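Local coordinates for protein UDP-N-acetylglucosamine 2-epimerase (Methanocaldococcus jannaschii, PDB 4NES) that binds UDP-N-acetylglucosamine and UDP and probably catalyses the reversible epimerization at C-2 of UDP-N-acetylglucosamine to give UDP-N-acetylmannosamine, at residues I19-E24 with L51-P56; H34-Y39 with K57-I62; K73-I78 with G102-S107; D88-Q93 with L109-A114. All coordinates share one frame; numbering follows the deposited sequence.

Contact 1 of 4, residues I19-E24 with L51-P56; sequences IIRALE and LNLPNP
Arg21 reaches from helix 10-23 to the loop 51-56 and clamps two successive backbone carbonyls. Its NH1 donates to Leu51 O at 2.6 Å, approaching nearly along the C=O axis with the oxygen in the guanidinium plane. NH2 donates to Asn52 O at 2.7 Å, here from above the carbonyl plane. Bends at chi2 (-73°) and chi3 (86°) turn the NH1/NH2 edge of the guanidinium toward the loop while NE still points back to its own segment, where Glu24 holds the group side-on in a salt bridge: NE meets OE1 at 3.0 Å and NH2 meets OE2 at 2.8 Å. The carboxylate and the two carbonyls together should fix the rotation of the guanidinium, and Asn52 ND2 lies over one of its faces. A water donates to both Glu24 OE2 and Asn52 O, giving that carbonyl a second donor.

Beneath this polar layer, Ile20 lies across Leu53, roughly perpendicular to it, with Ile20 CG2 3.8 Å from Leu53 CD2. The same methyl touches Pro54 CD at 4.0 Å. Trp30 and Ile5 pack on Ile20 from the central sheet, while Leu53 also rests on Ile13 and Ser17. Asn52, with positive phi, closes helix 45-50 in a Schellman motif, and Arg21 binds carbonyls at this C-terminal end, joining two helices of the N-terminal Rossmann-like domain of a GT-B fold.

Contact 2 of 4, residues H34-Y39 with K57-I62; sequences HTNQHY and KYNLNI. With UD1 (uridine-diphosphate-N-acetylglucosamine), chain B.
Asn36 OD1 accepts the backbone N-H of Asn61 at 2.7 Å, in its carbonyl plane and on a lone pair. The other end of the same amide is used as well: ND2 donates to Asn59 OD1 at 3.0 Å in an almost straight bond (175°), the two amides lying nearly coplanar. With CG anti to the carbonyl carbon (chi1 -47°), the Asn36 amide also comes back over the His34 ring, where ND2 sits 3.4 Å above one face, toward the rim. His34 ND1 accepts from Asn36 N, and its NE2 bonds to Asp44. Without the Asn36 amide, as with an alanine here, Asn61 N and Asn59 OD1 would probably lose these partners and the turn after the strand would be less firmly held.

Behind the side chains, the backbones pair in parallel. His34 N donates to Tyr58 O, Leu60 N returns to His34 O at 2.9 Å, and Ile62 N then reaches Thr35 O. The chain beyond serves the ligand pocket. Gln37 NE2 donates to both O7' and O2A of UDP-N-acetylglucosamine, joining acetamide and phosphate. His38 NE2 meets O2B at 2.8 Å, and Tyr39 N holds uracil O4 at 2.8 Å. That O4 also lies over the centre of the Tyr39 ring.

Strand 58-59 is thus added at the edge of the parallel sheet beside strand 30-34, with Tyr58 reaching Glu85 and packing on helix 67-85 and Thr35 OG1 bonding to Thr98 on helix 97-108.

Contact 3 of 4, residues K73-I78 with G102-S107; sequences KMLIEI and GALVAS
Leu75, Ile78, Leu104 and Val105 meet without any ring, amide, carboxylate or guanidinium; in a methyl-to-carbonyl contact, Val105 CG2 comes to 3.5 Å from Leu75 O. The same methyl lies 3.7 Å from Leu75 CD2, the two side chains running alongside each other and pointing opposite ways. Leu75 CD2 also touches Leu104 CB at 4.1 Å. One turn on, Ile78 works with two branches. Its CG1 is anti to the carbonyl carbon (chi1 -69°) and the chain runs on extended, which lays CD1 directly against the backbone of Gly102, 3.8 Å from its N, while CG2 meets Val105 CB at 4.0 Å. Cut back to an alanine, the Ile78 position would probably leave a gap over Gly102 and one flank of Val105 uncovered.

The helix axes approach to 9.1 Å with their directions 47° apart, and Ala101 adds a further small surface beneath both Leu75 and Ile78. On the outer side a second subunit closes the seam, its Gly68 packing on Leu75 and its Leu100 on Leu104. With all five touching residues buried, cohesion between helices 67-85 and 97-108 here depends on the fit of aliphatic branches rather than on charge or directed polar bonds.

Contact 4 of 4, residues D88-Q93 with L109-A114; sequences DVVVVQ and LKIDVA
Val90 and Ala114 form the middle of a parallel strand pair, Ala114 N donating to Val90 O at 2.8 Å in a virtually straight bond (179°). On either side the pattern continues: Val90 N donates to Asp112 O at 2.9 Å, and Val92 N donates to Ala114 O at 3.0 Å. Val90 thus uses both backbone polar atoms on the neighbouring strand, as does Ala114. CA-H...O contacts, such as Val91 CA to Ala114 O, lie between these bonds.

The side chains alternate between the two faces. On one, the small Ala114 CB fits between valines, 4.2 Å from Val89 CG1 and 4.1 Å from Val91 CG2. On the other, Val90 CG2 touches Ile111 CG2 at 3.9 Å, and Val92 CG2 meets Val113 CG1. With Val92 CG1 anti to the carbonyl carbon (chi1 -72°), CG2 falls between the backbone N and the carbonyl carbon, which turns this methyl to the neighbouring strand. A water bridges the two segments just before the regular pairing, donating to Asp88 O at 2.6 Å and accepting from Asp112 N.

Further out, Lys110 ends helix 97-108 in a Schellman motif and leads the chain into the second strand, while the Asp88 carboxylate binds Met1 N. Strands 89-93 and 112-116 are joined by helix 97-108 in a beta-alpha-beta unit. That helix lies over the Val92 and Val113 face, and Leu82 of helix 67-85 touches Val90. On the Val91 face comes Leu16 of helix 10-23, and strand 3-7 pairs with the far edge of strand 89-93.

In the fold
All four contacts belong to the domain built on the seven-stranded parallel sheet. Contact 4 ties two inner strands by regular backbone bonds, whereas contact 2 adds the short edge strand and relies on asparagine side chains where strand pairing gives out; it alone reaches the ligand. Contact 3 is aliphatic, with all its touching residues buried, and lies between contact 2, which it meets through Met74 and Leu60, and contact 4, which Ala106 touches. Helix 97-108, part of contact 3, connects the strands of contact 4. Contact 1, on the opposite sheet face from contact 3, is partly exposed and mixes charge with apolar packing; Pro56 joins it to His34 of contact 2.

Contact 1 of 4, residues I19-E24 with L51-P56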
# COMPACT_ATOMS: atom_id res chain seq x y z
N ILE A 19 -19.38 -16.27 -1.09
CA ILE A 19 -18.13 -17.02 -1.25
C ILE A 19 -18.06 -18.15 -0.23
O ILE A 19 -17.71 -19.30 -0.57
CB ILE A 19 -16.92 -16.08 -1.15
CG1 ILE A 19 -16.86 -15.23 -2.42
CG2 ILE A 19 -15.63 -16.88 -0.98
CD1 ILE A 19 -15.96 -14.02 -2.31
N ILE A 20 -18.45 -17.86 1.00
CA ILE A 20 -18.56 -18.88 2.03
C ILE A 20 -19.56 -19.97 1.63
O ILE A 20 -19.26 -21.16 1.78
CB ILE A 20 -18.91 -18.25 3.39
CG1 ILE A 20 -17.71 -17.41 3.87
CG2 ILE A 20 -19.32 -19.32 4.42
CD1 ILE A 20 -18.02 -16.43 4.99
N ARG A 21 -20.72 -19.59 1.09
CA ARG A 21 -21.71 -20.57 0.62
C ARG A 21 -21.10 -21.51 -0.42
O ARG A 21 -21.29 -22.74 -0.39
CB ARG A 21 -22.93 -19.87 0.02
CG ARG A 21 -23.91 -19.23 1.01
CD ARG A 21 -24.73 -20.27 1.77
NE ARG A 21 -24.03 -20.75 2.96
CZ ARG A 21 -24.03 -20.12 4.13
NH1 ARG A 21 -24.70 -18.98 4.28
NH2 ARG A 21 -23.36 -20.62 5.16
N ALA A 22 -20.32 -20.93 -1.32
CA ALA A 22 -19.67 -21.71 -2.36
C ALA A 22 -18.57 -22.62 -1.81
O ALA A 22 -18.48 -23.79 -2.19
CB ALA A 22 -19.13 -20.81 -3.45
N LEU A 23 -17.74 -22.09 -0.91
CA LEU A 23 -16.69 -22.89 -0.28
C LEU A 23 -17.23 -24.09 0.48
O LEU A 23 -16.57 -25.14 0.53
CB LEU A 23 -15.85 -22.03 0.66
CG LEU A 23 -14.91 -21.03 0.01
CD1 LEU A 23 -14.39 -20.01 1.02
CD2 LEU A 23 -13.74 -21.77 -0.65
N GLU A 24 -18.40 -23.94 1.08
CA GLU A 24 -19.02 -25.03 1.84
C GLU A 24 -19.38 -26.23 0.98
O GLU A 24 -19.54 -27.34 1.49
CB GLU A 24 -20.28 -24.53 2.55
CG GLU A 24 -20.00 -23.67 3.76
CD GLU A 24 -21.26 -23.02 4.28
OE1 GLU A 24 -22.30 -23.14 3.60
OE2 GLU A 24 -21.20 -22.38 5.35
N LEU A 51 -26.88 -14.92 8.31
CA LEU A 51 -26.32 -15.46 7.08
C LEU A 51 -25.78 -16.87 7.27
O LEU A 51 -25.18 -17.43 6.35
CB LEU A 51 -25.25 -14.53 6.52
CG LEU A 51 -25.81 -13.15 6.15
CD1 LEU A 51 -24.70 -12.18 5.77
CD2 LEU A 51 -26.81 -13.26 5.02
N ASN A 52 -25.99 -17.44 8.46
CA ASN A 52 -25.65 -18.84 8.73
C ASN A 52 -24.17 -19.10 8.45
O ASN A 52 -23.80 -20.05 7.75
CB ASN A 52 -26.56 -19.76 7.91
CG ASN A 52 -26.51 -21.20 8.36
OD1 ASN A 52 -26.33 -21.50 9.54
ND2 ASN A 52 -26.70 -22.10 7.41
N LEU A 53 -23.31 -18.25 9.01
CA LEU A 53 -21.87 -18.33 8.78
C LEU A 53 -21.17 -18.98 9.96
O LEU A 53 -21.60 -18.83 11.11
CB LEU A 53 -21.29 -16.93 8.55
CG LEU A 53 -21.89 -16.14 7.39
CD1 LEU A 53 -21.24 -14.77 7.30
CD2 LEU A 53 -21.77 -16.88 6.07
N PRO A 54 -20.07 -19.70 9.69
CA PRO A 54 -19.36 -20.36 10.79
C PRO A 54 -18.57 -19.36 11.63
O PRO A 54 -18.22 -18.27 11.16
CB PRO A 54 -18.38 -21.29 10.06
CG PRO A 54 -18.15 -20.63 8.74
CD PRO A 54 -19.47 -20.01 8.38
N ASN A 55 -18.29 -19.74 12.87
CA ASN A 55 -17.45 -18.93 13.73
C ASN A 55 -16.06 -18.78 13.12
O ASN A 55 -15.50 -19.75 12.60
CB ASN A 55 -17.30 -19.57 15.11
CG ASN A 55 -18.63 -19.87 15.76
OD1 ASN A 55 -19.57 -19.09 15.67
ND2 ASN A 55 -18.70 -21.02 16.42
N PRO A 56 -15.51 -17.57 13.20
CA PRO A 56 -14.11 -17.40 12.80
C PRO A 56 -13.19 -18.31 13.63
O PRO A 56 -13.46 -18.55 14.81
CB PRO A 56 -13.83 -15.94 13.16
CG PRO A 56 -15.15 -15.26 13.02
CD PRO A 56 -16.15 -16.28 13.53
O HOH W 1 -22.36 -22.25 8.30

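Contact 2 of 4, residues H34-Y39 with K57-I62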
# COMPACT_ATOMS: atom_id res chain seq x y z
N HIS A 34 -11.01 -13.06 11.65
CA HIS A 34 -11.80 -11.86 11.89
C HIS A 34 -10.91 -10.86 12.65
O HIS A 34 -10.39 -11.19 13.72
CB HIS A 34 -13.02 -12.24 12.73
CG HIS A 34 -14.15 -11.25 12.69
ND1 HIS A 34 -13.97 -9.89 12.51
CD2 HIS A 34 -15.48 -11.43 12.84
CE1 HIS A 34 -15.14 -9.29 12.54
NE2 HIS A 34 -16.08 -10.20 12.73
N THR A 35 -10.72 -9.66 12.11
CA THR A 35 -9.94 -8.65 12.83
C THR A 35 -10.75 -8.04 13.96
O THR A 35 -10.20 -7.37 14.84
CB THR A 35 -9.49 -7.51 11.92
OG1 THR A 35 -10.65 -6.89 11.36
CG2 THR A 35 -8.58 -8.02 10.82
N ASN A 36 -12.07 -8.23 13.90
CA ASN A 36 -12.99 -7.61 14.84
C ASN A 36 -12.87 -6.10 14.81
O ASN A 36 -13.01 -5.44 15.83
CB ASN A 36 -12.81 -8.15 16.27
CG ASN A 36 -12.72 -9.67 16.30
OD1 ASN A 36 -11.66 -10.21 16.60
ND2 ASN A 36 -13.82 -10.35 16.00
N GLN A 37 -12.62 -5.57 13.61
CA GLN A 37 -12.69 -4.13 13.38
C GLN A 37 -14.07 -3.64 13.81
O GLN A 37 -14.19 -2.63 14.51
CB GLN A 37 -12.43 -3.79 11.91
CG GLN A 37 -12.47 -2.29 11.67
CD GLN A 37 -12.13 -1.87 10.25
OE1 GLN A 37 -11.51 -2.60 9.48
NE2 GLN A 37 -12.56 -0.67 9.89
N HIS A 38 -15.10 -4.37 13.38
CA HIS A 38 -16.46 -4.20 13.91
C HIS A 38 -16.71 -5.26 14.96
O HIS A 38 -16.29 -6.41 14.81
CB HIS A 38 -17.48 -4.30 12.79
CG HIS A 38 -17.55 -3.07 11.95
ND1 HIS A 38 -18.48 -2.89 10.95
CD2 HIS A 38 -16.79 -1.95 11.98
CE1 HIS A 38 -18.30 -1.70 10.41
NE2 HIS A 38 -17.28 -1.11 11.01
N TYR A 39 -17.42 -4.87 16.03
CA TYR A 39 -17.54 -5.70 17.23
C TYR A 39 -18.92 -5.57 17.87
O TYR A 39 -19.36 -6.50 18.57
CB TYR A 39 -16.46 -5.33 18.25
CG TYR A 39 -16.27 -3.84 18.37
CD1 TYR A 39 -17.03 -3.09 19.24
CD2 TYR A 39 -15.34 -3.18 17.57
CE1 TYR A 39 -16.88 -1.72 19.33
CE2 TYR A 39 -15.18 -1.81 17.65
CZ TYR A 39 -15.94 -1.09 18.54
OH TYR A 39 -15.79 0.27 18.61
N LYS A 57 -12.13 -18.80 13.00
CA LYS A 57 -11.13 -19.57 13.73
C LYS A 57 -10.27 -18.65 14.59
O LYS A 57 -9.81 -19.04 15.67
CB LYS A 57 -10.25 -20.36 12.76
CG LYS A 57 -9.28 -21.30 13.45
CD LYS A 57 -8.55 -22.18 12.45
CE LYS A 57 -7.52 -23.04 13.17
NZ LYS A 57 -6.96 -24.09 12.26
N TYR A 58 -10.04 -17.43 14.10
CA TYR A 58 -9.25 -16.43 14.82
C TYR A 58 -10.03 -15.14 14.96
O TYR A 58 -10.65 -14.67 14.00
CB TYR A 58 -7.93 -16.14 14.10
CG TYR A 58 -6.98 -17.31 14.14
CD1 TYR A 58 -6.12 -17.49 15.21
CD2 TYR A 58 -6.95 -18.24 13.11
CE1 TYR A 58 -5.26 -18.56 15.27
CE2 TYR A 58 -6.08 -19.33 13.16
CZ TYR A 58 -5.24 -19.48 14.24
OH TYR A 58 -4.37 -20.55 14.30
N ASN A 59 -10.01 -14.59 16.17
CA ASN A 59 -10.53 -13.25 16.44
C ASN A 59 -9.39 -12.41 16.99
O ASN A 59 -8.83 -12.73 18.05
CB ASN A 59 -11.66 -13.32 17.46
CG ASN A 59 -12.89 -14.00 16.90
OD1 ASN A 59 -13.66 -13.39 16.16
ND2 ASN A 59 -13.09 -15.26 17.28
N LEU A 60 -9.01 -11.36 16.27
CA LEU A 60 -7.83 -10.59 16.64
C LEU A 60 -8.14 -9.44 17.61
O LEU A 60 -7.23 -8.89 18.23
CB LEU A 60 -7.13 -10.06 15.38
CG LEU A 60 -6.85 -11.12 14.31
CD1 LEU A 60 -6.05 -10.54 13.17
CD2 LEU A 60 -6.12 -12.32 14.91
N ASN A 61 -9.42 -9.10 17.73
CA ASN A 61 -9.89 -8.12 18.71
C ASN A 61 -9.23 -6.74 18.57
O ASN A 61 -8.90 -6.09 19.56
CB ASN A 61 -9.69 -8.65 20.13
CG ASN A 61 -10.34 -10.00 20.34
OD1 ASN A 61 -9.70 -10.95 20.79
ND2 ASN A 61 -11.63 -10.09 20.04
N ILE A 62 -9.05 -6.29 17.33
CA ILE A 62 -8.37 -5.02 17.06
C ILE A 62 -9.28 -3.83 17.39
O ILE A 62 -8.86 -2.87 18.05
CB ILE A 62 -7.94 -4.91 15.59
CG1 ILE A 62 -7.06 -6.10 15.19
CG2 ILE A 62 -7.20 -3.59 15.35
CD1 ILE A 62 -5.81 -6.24 16.03
C1' UD1 B . -15.51 1.19 8.32
C2' UD1 B . -14.81 1.29 7.00
C3' UD1 B . -15.70 1.74 5.95
C4' UD1 B . -16.92 0.93 5.84
C5' UD1 B . -17.58 0.79 7.19
C6' UD1 B . -18.70 -0.18 7.18
C7' UD1 B . -12.32 1.87 7.22
C8' UD1 B . -11.29 2.96 7.31
N2' UD1 B . -13.70 2.27 7.10
O1' UD1 B . -15.95 2.45 8.69
O3' UD1 B . -15.00 1.72 4.69
O4' UD1 B . -17.84 1.52 4.93
O5' UD1 B . -16.65 0.29 8.15
O6' UD1 B . -19.72 0.11 8.06
O7' UD1 B . -11.98 0.68 7.26
N1 UD1 B . -18.02 1.66 16.04
C2 UD1 B . -18.75 1.05 16.98
N3 UD1 B . -18.95 -0.26 16.93
C4 UD1 B . -18.42 -1.01 15.95
C5 UD1 B . -17.65 -0.41 14.96
C6 UD1 B . -17.46 0.96 15.03
O2 UD1 B . -19.25 1.69 17.88
O4 UD1 B . -18.64 -2.36 15.92
C1B UD1 B . -17.79 3.12 16.08
C2B UD1 B . -16.67 3.56 16.92
O2' UD1 B . -16.98 4.79 17.52
C3B UD1 B . -15.59 3.73 15.97
C4B UD1 B . -16.30 4.28 14.79
O4B UD1 B . -17.56 3.63 14.76
O3B UD1 B . -14.55 4.56 16.41
C5B UD1 B . -15.58 4.02 13.51
O5B UD1 B . -15.22 2.68 13.29
PA UD1 B . -14.26 2.31 12.14
O1A UD1 B . -12.95 3.00 12.36
O2A UD1 B . -14.11 0.82 12.09
O3A UD1 B . -14.83 2.89 10.80
PB UD1 B . -16.30 2.80 10.18
O1B UD1 B . -16.87 4.18 10.19
O2B UD1 B . -17.10 1.72 10.85

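Contact 3 of 4, residues K73-I78 with G102-S107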
# COMPACT_ATOMS: atom_id res chain seq x y z
N LYS A 73 -1.73 -2.45 14.25
CA LYS A 73 -2.07 -3.61 15.07
C LYS A 73 -2.51 -4.78 14.19
O LYS A 73 -2.17 -5.94 14.45
CB LYS A 73 -3.19 -3.25 16.04
CG LYS A 73 -2.79 -2.29 17.16
CD LYS A 73 -4.05 -1.89 17.92
CE LYS A 73 -3.80 -0.86 19.00
NZ LYS A 73 -5.08 -0.62 19.74
N MSE A 74 -3.27 -4.49 13.13
CA MSE A 74 -3.69 -5.53 12.20
C MSE A 74 -2.51 -6.21 11.51
O MSE A 74 -2.51 -7.43 11.37
CB MSE A 74 -4.67 -4.98 11.16
CG MSE A 74 -6.02 -4.60 11.70
SE MSE A 74 -7.07 -3.61 10.38
CE MSE A 74 -8.71 -3.55 11.41
N LEU A 75 -1.52 -5.44 11.06
CA LEU A 75 -0.35 -6.04 10.42
C LEU A 75 0.36 -6.98 11.39
O LEU A 75 0.74 -8.09 11.01
CB LEU A 75 0.66 -4.98 9.95
CG LEU A 75 0.21 -3.99 8.87
CD1 LEU A 75 1.37 -3.08 8.47
CD2 LEU A 75 -0.33 -4.72 7.66
N ILE A 76 0.55 -6.53 12.62
CA ILE A 76 1.20 -7.37 13.62
C ILE A 76 0.43 -8.66 13.89
O ILE A 76 1.01 -9.75 13.86
CB ILE A 76 1.41 -6.60 14.95
CG1 ILE A 76 2.35 -5.42 14.72
CG2 ILE A 76 1.97 -7.52 16.02
CD1 ILE A 76 2.20 -4.33 15.76
N GLU A 77 -0.86 -8.54 14.12
CA GLU A 77 -1.64 -9.69 14.56
C GLU A 77 -2.02 -10.64 13.43
O GLU A 77 -2.03 -11.85 13.62
CB GLU A 77 -2.90 -9.24 15.32
CG GLU A 77 -2.59 -8.50 16.61
CD GLU A 77 -1.75 -9.32 17.57
OE1 GLU A 77 -2.06 -10.52 17.75
OE2 GLU A 77 -0.81 -8.77 18.16
N ILE A 78 -2.31 -10.09 12.25
CA ILE A 78 -2.60 -10.95 11.10
C ILE A 78 -1.34 -11.74 10.75
O ILE A 78 -1.42 -12.92 10.42
CB ILE A 78 -3.09 -10.15 9.88
CG1 ILE A 78 -4.47 -9.56 10.13
CG2 ILE A 78 -3.16 -11.01 8.63
CD1 ILE A 78 -4.93 -8.64 9.01
N GLY A 102 -4.71 -7.11 5.59
CA GLY A 102 -4.61 -8.50 5.19
C GLY A 102 -3.77 -8.67 3.94
O GLY A 102 -2.92 -9.57 3.88
N ALA A 103 -4.01 -7.82 2.94
CA ALA A 103 -3.26 -7.90 1.68
C ALA A 103 -1.78 -7.59 1.86
O ALA A 103 -0.92 -8.26 1.28
CB ALA A 103 -3.87 -6.96 0.64
N LEU A 104 -1.48 -6.57 2.66
CA LEU A 104 -0.10 -6.17 2.88
C LEU A 104 0.68 -7.25 3.62
O LEU A 104 1.83 -7.52 3.28
CB LEU A 104 -0.05 -4.84 3.62
CG LEU A 104 1.35 -4.26 3.81
CD1 LEU A 104 2.13 -4.27 2.49
CD2 LEU A 104 1.22 -2.85 4.34
N VAL A 105 0.07 -7.87 4.63
CA VAL A 105 0.75 -8.95 5.33
C VAL A 105 1.02 -10.10 4.38
O VAL A 105 2.14 -10.60 4.29
CB VAL A 105 -0.06 -9.47 6.54
CG1 VAL A 105 0.58 -10.74 7.09
CG2 VAL A 105 -0.17 -8.42 7.63
N ALA A 106 -0.01 -10.52 3.66
CA ALA A 106 0.11 -11.66 2.76
C ALA A 106 1.16 -11.43 1.67
O ALA A 106 1.97 -12.31 1.39
CB ALA A 106 -1.24 -12.02 2.15
N SER A 107 1.16 -10.24 1.09
CA SER A 107 2.09 -9.93 0.01
C SER A 107 3.55 -10.06 0.45
O SER A 107 4.37 -10.60 -0.29
CB SER A 107 1.82 -8.52 -0.55
OG SER A 107 2.22 -7.52 0.35

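Contact 4 of 4, residues D88-Q93 with L109-A114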
# COMPACT_ATOMS: atom_id res chain seq x y z
N ASP A 88 -2.12 -20.76 1.33
CA ASP A 88 -1.47 -20.30 0.12
C ASP A 88 -2.30 -19.29 -0.67
O ASP A 88 -1.83 -18.75 -1.67
CB ASP A 88 -0.95 -21.44 -0.76
CG ASP A 88 -2.02 -22.44 -1.08
OD1 ASP A 88 -3.21 -22.12 -0.97
OD2 ASP A 88 -1.66 -23.57 -1.47
N VAL A 89 -3.53 -19.04 -0.23
CA VAL A 89 -4.30 -17.90 -0.74
C VAL A 89 -5.01 -17.20 0.42
O VAL A 89 -5.54 -17.84 1.32
CB VAL A 89 -5.37 -18.34 -1.78
CG1 VAL A 89 -6.11 -17.12 -2.31
CG2 VAL A 89 -4.75 -19.12 -2.92
N VAL A 90 -4.99 -15.86 0.38
CA VAL A 90 -5.76 -15.02 1.28
C VAL A 90 -6.81 -14.27 0.48
O VAL A 90 -6.51 -13.67 -0.55
CB VAL A 90 -4.82 -14.04 2.03
CG1 VAL A 90 -5.58 -12.83 2.58
CG2 VAL A 90 -4.09 -14.77 3.15
N VAL A 91 -8.06 -14.32 0.95
CA VAL A 91 -9.16 -13.62 0.30
C VAL A 91 -9.56 -12.42 1.15
O VAL A 91 -9.80 -12.56 2.35
CB VAL A 91 -10.37 -14.55 0.11
CG1 VAL A 91 -11.57 -13.77 -0.39
CG2 VAL A 91 -10.05 -15.67 -0.87
N VAL A 92 -9.62 -11.24 0.53
CA VAL A 92 -10.12 -10.04 1.18
C VAL A 92 -11.14 -9.37 0.27
O VAL A 92 -11.03 -9.44 -0.95
CB VAL A 92 -8.99 -9.05 1.53
CG1 VAL A 92 -8.16 -9.60 2.69
CG2 VAL A 92 -8.14 -8.74 0.31
N GLN A 93 -12.13 -8.72 0.88
CA GLN A 93 -13.23 -8.14 0.13
C GLN A 93 -13.34 -6.66 0.38
O GLN A 93 -13.55 -6.24 1.50
CB GLN A 93 -14.57 -8.79 0.53
CG GLN A 93 -15.79 -8.38 -0.34
CD GLN A 93 -16.31 -6.98 -0.07
OE1 GLN A 93 -16.55 -6.60 1.08
NE2 GLN A 93 -16.49 -6.21 -1.12
N LEU A 109 4.63 -11.94 2.82
CA LEU A 109 4.86 -13.35 3.12
C LEU A 109 4.85 -14.21 1.85
O LEU A 109 5.01 -15.43 1.93
CB LEU A 109 3.80 -13.88 4.09
CG LEU A 109 3.85 -13.36 5.53
CD1 LEU A 109 2.74 -14.00 6.36
CD2 LEU A 109 5.21 -13.61 6.18
N LYS A 110 4.65 -13.57 0.71
CA LYS A 110 4.59 -14.23 -0.60
C LYS A 110 3.41 -15.20 -0.70
O LYS A 110 3.49 -16.25 -1.35
CB LYS A 110 5.93 -14.88 -0.97
CG LYS A 110 7.08 -13.88 -0.87
CD LYS A 110 8.37 -14.43 -1.43
CE LYS A 110 9.51 -13.49 -1.09
NZ LYS A 110 10.72 -13.73 -1.93
N ILE A 111 2.31 -14.82 -0.06
CA ILE A 111 1.05 -15.56 -0.14
C ILE A 111 0.14 -14.84 -1.11
O ILE A 111 -0.08 -13.64 -0.98
CB ILE A 111 0.35 -15.62 1.24
CG1 ILE A 111 1.20 -16.39 2.25
CG2 ILE A 111 -1.05 -16.25 1.11
CD1 ILE A 111 0.72 -16.27 3.69
N ASP A 112 -0.38 -15.56 -2.10
CA ASP A 112 -1.26 -14.96 -3.10
C ASP A 112 -2.48 -14.28 -2.46
O ASP A 112 -3.15 -14.86 -1.60
CB ASP A 112 -1.75 -16.00 -4.11
CG ASP A 112 -0.66 -16.46 -5.06
OD1 ASP A 112 0.47 -15.92 -5.03
OD2 ASP A 112 -0.94 -17.38 -5.87
N VAL A 113 -2.76 -13.07 -2.91
CA VAL A 113 -3.92 -12.32 -2.44
C VAL A 113 -5.02 -12.31 -3.51
O VAL A 113 -4.77 -11.96 -4.67
CB VAL A 113 -3.54 -10.87 -2.10
CG1 VAL A 113 -4.77 -10.05 -1.75
CG2 VAL A 113 -2.52 -10.86 -0.96
N ALA A 114 -6.23 -12.69 -3.11
CA ALA A 114 -7.39 -12.60 -3.98
C ALA A 114 -8.28 -11.48 -3.48
O ALA A 114 -8.77 -11.53 -2.36
CB ALA A 114 -8.15 -13.92 -3.99
O HOH W 2 0.64 -18.37 -2.26